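Local coordinates for protein nicotinate-nucleotide pyrophosphorylase (Ehrlichia chaffeensis, PDB 3L0G) that probably converts quinolinate to nicotinate D-ribonucleotide, a phosphoribosyl transfer coupled to decarboxylation on the route to NAD(+), at residues C[35-40]-C[116-121]; C[78-83]-C[109-114]. All coordinates share one frame; numbering follows the deposited sequence.

Contact 1: C[35-40]-C[116-121]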
loop_
_atom_site.group_PDB
_atom_site.type_symbol
_atom_site.label_atom_id
_atom_site.label_comp_id
_atom_site.label_asym_id
_atom_site.label_seq_id
_atom_site.Cartn_x
_atom_site.Cartn_y
_atom_site.Cartn_z
ATOM N N LYS C 35 9.169 5.859 3.439
ATOM C CA LYS C 35 8.458 6.666 4.425
ATOM C C LYS C 35 9.078 6.574 5.849
ATOM O O LYS C 35 9.273 7.586 6.521
ATOM C CB LYS C 35 6.955 6.296 4.481
ATOM C CG LYS C 35 6.135 7.093 5.515
ATOM C CD LYS C 35 4.568 7.027 5.300
ATOM C CE LYS C 35 3.949 5.594 5.389
ATOM N NZ LYS C 35 4.141 4.879 6.712
ATOM N N GLU C 36 9.404 5.377 6.297
ATOM C CA GLU C 36 9.936 5.233 7.636
ATOM C C GLU C 36 11.317 5.949 7.795
ATOM O O GLU C 36 11.604 6.473 8.864
ATOM C CB GLU C 36 9.948 3.749 8.061
ATOM C CG GLU C 36 11.178 3.003 7.741
ATOM C CD GLU C 36 11.078 1.522 8.021
ATOM O OE1 GLU C 36 10.210 1.087 8.824
ATOM O OE2 GLU C 36 11.880 0.796 7.383
ATOM N N ASP C 37 12.124 6.015 6.727
ATOM C CA ASP C 37 13.471 6.596 6.797
ATOM C C ASP C 37 13.538 8.076 6.447
ATOM O O ASP C 37 14.452 8.780 6.930
ATOM C CB ASP C 37 14.422 5.851 5.847
ATOM C CG ASP C 37 15.850 5.850 6.317
ATOM O OD1 ASP C 37 16.109 6.034 7.543
ATOM O OD2 ASP C 37 16.732 5.655 5.446
ATOM N N LEU C 38 12.615 8.522 5.580
ATOM C CA LEU C 38 12.599 9.898 5.049
ATOM C C LEU C 38 11.456 10.785 5.604
ATOM O O LEU C 38 11.531 12.032 5.539
ATOM C CB LEU C 38 12.597 9.876 3.496
ATOM C CG LEU C 38 13.902 9.382 2.826
ATOM C CD1 LEU C 38 13.688 9.122 1.336
ATOM C CD2 LEU C 38 15.066 10.345 2.992
ATOM N N GLY C 39 10.406 10.168 6.154
ATOM C CA GLY C 39 9.333 10.901 6.841
ATOM C C GLY C 39 8.800 12.075 6.024
ATOM O O GLY C 39 8.682 11.969 4.796
ATOM N N ASP C 40 8.510 13.197 6.693
ATOM C CA ASP C 40 8.040 14.428 6.012
ATOM C C ASP C 40 9.112 15.473 5.789
ATOM O O ASP C 40 8.988 16.273 4.867
ATOM C CB ASP C 40 6.895 15.084 6.789
ATOM C CG ASP C 40 5.714 14.177 6.934
ATOM O OD1 ASP C 40 5.356 13.504 5.949
ATOM O OD2 ASP C 40 5.149 14.122 8.037
ATOM N N GLU C 116 20.181 5.449 -0.076
ATOM C CA GLU C 116 21.219 4.440 0.150
ATOM C C GLU C 116 20.818 3.335 1.121
ATOM O O GLU C 116 20.910 2.142 0.797
ATOM C CB GLU C 116 22.487 5.094 0.707
ATOM C CG GLU C 116 23.590 4.137 0.972
ATOM C CD GLU C 116 24.855 4.820 1.481
ATOM O OE1 GLU C 116 25.176 5.932 1.011
ATOM O OE2 GLU C 116 25.496 4.225 2.369
ATOM N N ARG C 117 20.421 3.717 2.322
ATOM C CA ARG C 117 20.221 2.734 3.360
ATOM C C ARG C 117 18.989 1.863 3.027
ATOM O O ARG C 117 19.021 0.642 3.188
ATOM C CB ARG C 117 20.131 3.420 4.720
ATOM C CG ARG C 117 19.888 2.540 5.919
ATOM C CD ARG C 117 20.636 1.210 5.907
ATOM N NE ARG C 117 22.035 1.381 5.693
ATOM C CZ ARG C 117 22.857 0.414 5.322
ATOM N NH1 ARG C 117 22.450 -0.834 5.154
ATOM N NH2 ARG C 117 24.113 0.706 5.135
ATOM N N VAL C 118 17.933 2.475 2.506
ATOM C CA VAL C 118 16.748 1.706 2.054
ATOM C C VAL C 118 17.112 0.609 1.036
ATOM O O VAL C 118 16.799 -0.563 1.217
ATOM C CB VAL C 118 15.605 2.668 1.558
ATOM C CG1 VAL C 118 14.544 1.949 0.675
ATOM C CG2 VAL C 118 14.928 3.314 2.777
ATOM N N ILE C 119 17.817 0.988 -0.010
ATOM C CA ILE C 119 18.206 0.046 -1.020
ATOM C C ILE C 119 19.128 -1.037 -0.431
ATOM O O ILE C 119 18.914 -2.227 -0.690
ATOM C CB ILE C 119 18.853 0.787 -2.214
ATOM C CG1 ILE C 119 17.766 1.534 -2.992
ATOM C CG2 ILE C 119 19.567 -0.160 -3.131
ATOM C CD1 ILE C 119 18.330 2.573 -4.007
ATOM N N LEU C 120 20.110 -0.648 0.380
ATOM C CA LEU C 120 21.036 -1.628 0.908
ATOM C C LEU C 120 20.288 -2.603 1.819
ATOM O O LEU C 120 20.527 -3.824 1.773
ATOM C CB LEU C 120 22.249 -0.967 1.638
ATOM C CG LEU C 120 23.288 -0.278 0.733
ATOM C CD1 LEU C 120 24.434 0.341 1.595
ATOM C CD2 LEU C 120 23.903 -1.201 -0.410
ATOM N N ASN C 121 19.393 -2.093 2.661
ATOM C CA ASN C 121 18.711 -2.993 3.630
ATOM C C ASN C 121 17.903 -4.020 2.867
ATOM O O ASN C 121 17.874 -5.227 3.231
ATOM C CB ASN C 121 17.846 -2.238 4.651
ATOM C CG ASN C 121 18.677 -1.454 5.687
ATOM O OD1 ASN C 121 19.860 -1.723 5.888
ATOM N ND2 ASN C 121 18.061 -0.472 6.325
HETATM O O HOH W 1 17.630 5.610 2.994
#
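Asp37 lays its CB and one carboxylate oxygen against the CG2 methyl of Val118, joining the last turn of helix 27-38 to the start of helix 116-139 in the N-terminal part of the quinolinate phosphoribosyltransferase fold. The meeting is small, with Asp37 touching two residues of 116-121: 94 Å² is buried in all, and the closest CA pair, Asp37 and Val118, is 7.6 Å apart. The two side chains run past each other in opposite senses, with Asp37 CB and Val118 CG2 separated by 4.0 Å. With CG1 anti to the backbone N (chi1 162°), CG2 stands anti to the carbonyl carbon, and it is this methyl that faces Asp37. Beside it, Asp37 OD2 rests 4.1 Å from Arg117 CB. No salt bridge follows: Arg117 bends at chi2 and chi3, leaving its NE 6.8 Å from Asp37 OD2, and its NH1 donates a nearly straight bond (168°) to Asn121 OD1 from above the amide carbonyl plane. The helix pair is part of the subunit interface, probably close to the active site, which this family builds between subunits. Arg158 of the second subunit pairs with Asp37 OD1 and its Arg151 with OD2, probably stabilising the negative charge. A water links the helices, donating to Asp37 OD2 at 2.6 Å and accepting from Val118 N at 3.2 Å.

Contact 2: C[78-83]-C[109-114]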
loop_
_atom_site.group_PDB
_atom_site.type_symbol
_atom_site.label_atom_id
_atom_site.label_comp_id
_atom_site.label_asym_id
_atom_site.label_seq_id
_atom_site.Cartn_x
_atom_site.Cartn_y
_atom_site.Cartn_z
ATOM N N ASN C 78 14.642 4.204 -10.430
ATOM C CA ASN C 78 13.740 4.685 -11.485
ATOM C C ASN C 78 12.764 5.779 -11.047
ATOM O O ASN C 78 12.231 6.477 -11.883
ATOM C CB ASN C 78 12.954 3.528 -12.139
ATOM C CG ASN C 78 13.842 2.615 -12.966
ATOM O OD1 ASN C 78 13.464 1.480 -13.330
ATOM N ND2 ASN C 78 15.037 3.083 -13.238
ATOM N N MET C 79 12.556 5.936 -9.742
ATOM C CA MET C 79 11.781 7.061 -9.217
ATOM C C MET C 79 12.513 8.387 -9.446
ATOM O O MET C 79 11.876 9.424 -9.547
ATOM C CB MET C 79 11.512 6.882 -7.711
ATOM C CG MET C 79 10.696 5.653 -7.372
ATOM S SD MET C 79 10.650 5.358 -5.580
ATOM C CE MET C 79 9.598 6.718 -5.069
ATOM N N ASN C 80 13.844 8.324 -9.565
ATOM C CA ASN C 80 14.729 9.488 -9.740
ATOM C C ASN C 80 15.486 9.456 -11.094
ATOM O O ASN C 80 16.705 9.710 -11.137
ATOM C CB ASN C 80 15.750 9.494 -8.558
ATOM C CG ASN C 80 15.083 9.287 -7.166
ATOM O OD1 ASN C 80 14.453 10.208 -6.637
ATOM N ND2 ASN C 80 15.200 8.060 -6.592
ATOM N N LYS C 81 14.796 9.155 -12.202
ATOM C CA LYS C 81 15.484 8.869 -13.481
ATOM C C LYS C 81 16.264 10.054 -14.080
ATOM O O LYS C 81 17.273 9.862 -14.751
ATOM C CB LYS C 81 14.506 8.301 -14.520
ATOM N N GLU C 82 15.811 11.282 -13.828
ATOM C CA GLU C 82 16.521 12.469 -14.317
ATOM C C GLU C 82 17.866 12.623 -13.623
ATOM O O GLU C 82 18.788 13.196 -14.197
ATOM C CB GLU C 82 15.690 13.745 -14.091
ATOM N N HIS C 83 17.977 12.095 -12.396
ATOM C CA HIS C 83 19.109 12.371 -11.526
ATOM C C HIS C 83 19.982 11.158 -11.195
ATOM O O HIS C 83 20.969 11.302 -10.449
ATOM C CB HIS C 83 18.594 12.973 -10.224
ATOM C CG HIS C 83 17.711 14.170 -10.417
ATOM N ND1 HIS C 83 18.134 15.317 -11.062
ATOM C CD2 HIS C 83 16.433 14.403 -10.038
ATOM C CE1 HIS C 83 17.145 16.194 -11.086
ATOM N NE2 HIS C 83 16.103 15.663 -10.468
ATOM N N ALA C 109 24.362 13.540 -6.092
ATOM C CA ALA C 109 24.524 12.972 -4.768
ATOM C C ALA C 109 23.304 13.238 -3.921
ATOM O O ALA C 109 22.859 12.361 -3.195
ATOM C CB ALA C 109 25.759 13.493 -4.091
ATOM N N ILE C 110 22.731 14.430 -4.047
ATOM C CA ILE C 110 21.598 14.830 -3.217
ATOM C C ILE C 110 20.437 13.854 -3.379
ATOM O O ILE C 110 19.636 13.723 -2.462
ATOM C CB ILE C 110 21.179 16.341 -3.493
ATOM C CG1 ILE C 110 20.330 16.898 -2.351
ATOM C CG2 ILE C 110 20.431 16.488 -4.836
ATOM C CD1 ILE C 110 19.977 18.399 -2.497
ATOM N N TYR C 111 20.356 13.149 -4.520
ATOM C CA TYR C 111 19.270 12.190 -4.777
ATOM C C TYR C 111 19.634 10.740 -4.444
ATOM O O TYR C 111 18.759 9.975 -4.070
ATOM C CB TYR C 111 18.770 12.283 -6.238
ATOM C CG TYR C 111 17.944 13.540 -6.499
ATOM C CD1 TYR C 111 16.572 13.576 -6.193
ATOM C CD2 TYR C 111 18.523 14.686 -7.034
ATOM C CE1 TYR C 111 15.810 14.724 -6.410
ATOM C CE2 TYR C 111 17.756 15.854 -7.261
ATOM C CZ TYR C 111 16.403 15.858 -6.944
ATOM O OH TYR C 111 15.632 16.986 -7.146
ATOM N N LEU C 112 20.919 10.388 -4.517
ATOM C CA LEU C 112 21.392 9.041 -4.172
ATOM C C LEU C 112 21.525 8.762 -2.671
ATOM O O LEU C 112 21.142 7.694 -2.206
ATOM C CB LEU C 112 22.747 8.791 -4.851
ATOM C CG LEU C 112 23.432 7.437 -4.712
ATOM C CD1 LEU C 112 22.578 6.340 -5.311
ATOM C CD2 LEU C 112 24.839 7.516 -5.384
ATOM N N LEU C 113 22.106 9.681 -1.911
ATOM C CA LEU C 113 22.410 9.403 -0.506
ATOM C C LEU C 113 21.182 9.174 0.387
ATOM O O LEU C 113 21.227 8.359 1.288
ATOM C CB LEU C 113 23.340 10.484 0.096
ATOM C CG LEU C 113 24.740 10.644 -0.576
ATOM C CD1 LEU C 113 25.679 11.393 0.336
ATOM C CD2 LEU C 113 25.350 9.303 -0.933
ATOM N N PRO C 114 20.078 9.871 0.139
ATOM C CA PRO C 114 18.868 9.617 0.950
ATOM C C PRO C 114 18.176 8.267 0.759
ATOM O O PRO C 114 17.339 7.872 1.588
ATOM C CB PRO C 114 17.921 10.747 0.529
ATOM C CG PRO C 114 18.816 11.811 0.043
ATOM C CD PRO C 114 19.932 11.074 -0.681
#
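Asn80, just past helix 70-79, is the first residue of 78-83 to meet Tyr111 of the short helix 109-112, its OD1 lying 4.0 Å from Tyr111 CD1. The amide plane is turned 46° from the phenol ring, so this is an oblique touch and not a stack. Asn80 O then accepts a hydrogen bond from the backbone N of His83 at 3.0 Å, closing the turn that leads into strand 84-88, outermost in the four-stranded antiparallel sheet. Glu82 adds its CB over one face of the His83 imidazole. On the opposite face lies Tyr111 in an offset stack: centroids 3.9 Å apart, planes 7° from parallel. Chi1 directs both rings into the gap between the segments, and the turn about chi2 sets their planes. His83 CD2 lies over the centre of the Tyr111 ring and Tyr111 CE2 over that of the imidazole, the two atoms 3.4 Å apart. Helix 109-112 follows neighbouring strand 101-108, whose Leu108 is backbone-bonded to His83, so the stack holds together the ends of two adjacent strands. With 187 Å² buried, dispersion and pi-pi overlap carry the contact, and each ring would be expected to limit the tilt of the other.

How the contacts relate
Contact 1 is buried and contact 2 lies at the surface, yet their centres are about 13 Å apart and contact 2 is nested in the chain loop that contact 1 closes. Helices 109-112 and 116-139 are consecutive, so one run of chain supplies the second segment of each. The two also touch directly: Leu38 CD2 packs 3.6 Å from Pro114 O. Their chemistry differs with position. In contact 1 a carboxylate shared with arginines of the second subunit is joined through water to a helix backbone; contact 2 depends on aromatic overlap within one chain, and the second subunit reaches it through packing on Ala109 and Leu113.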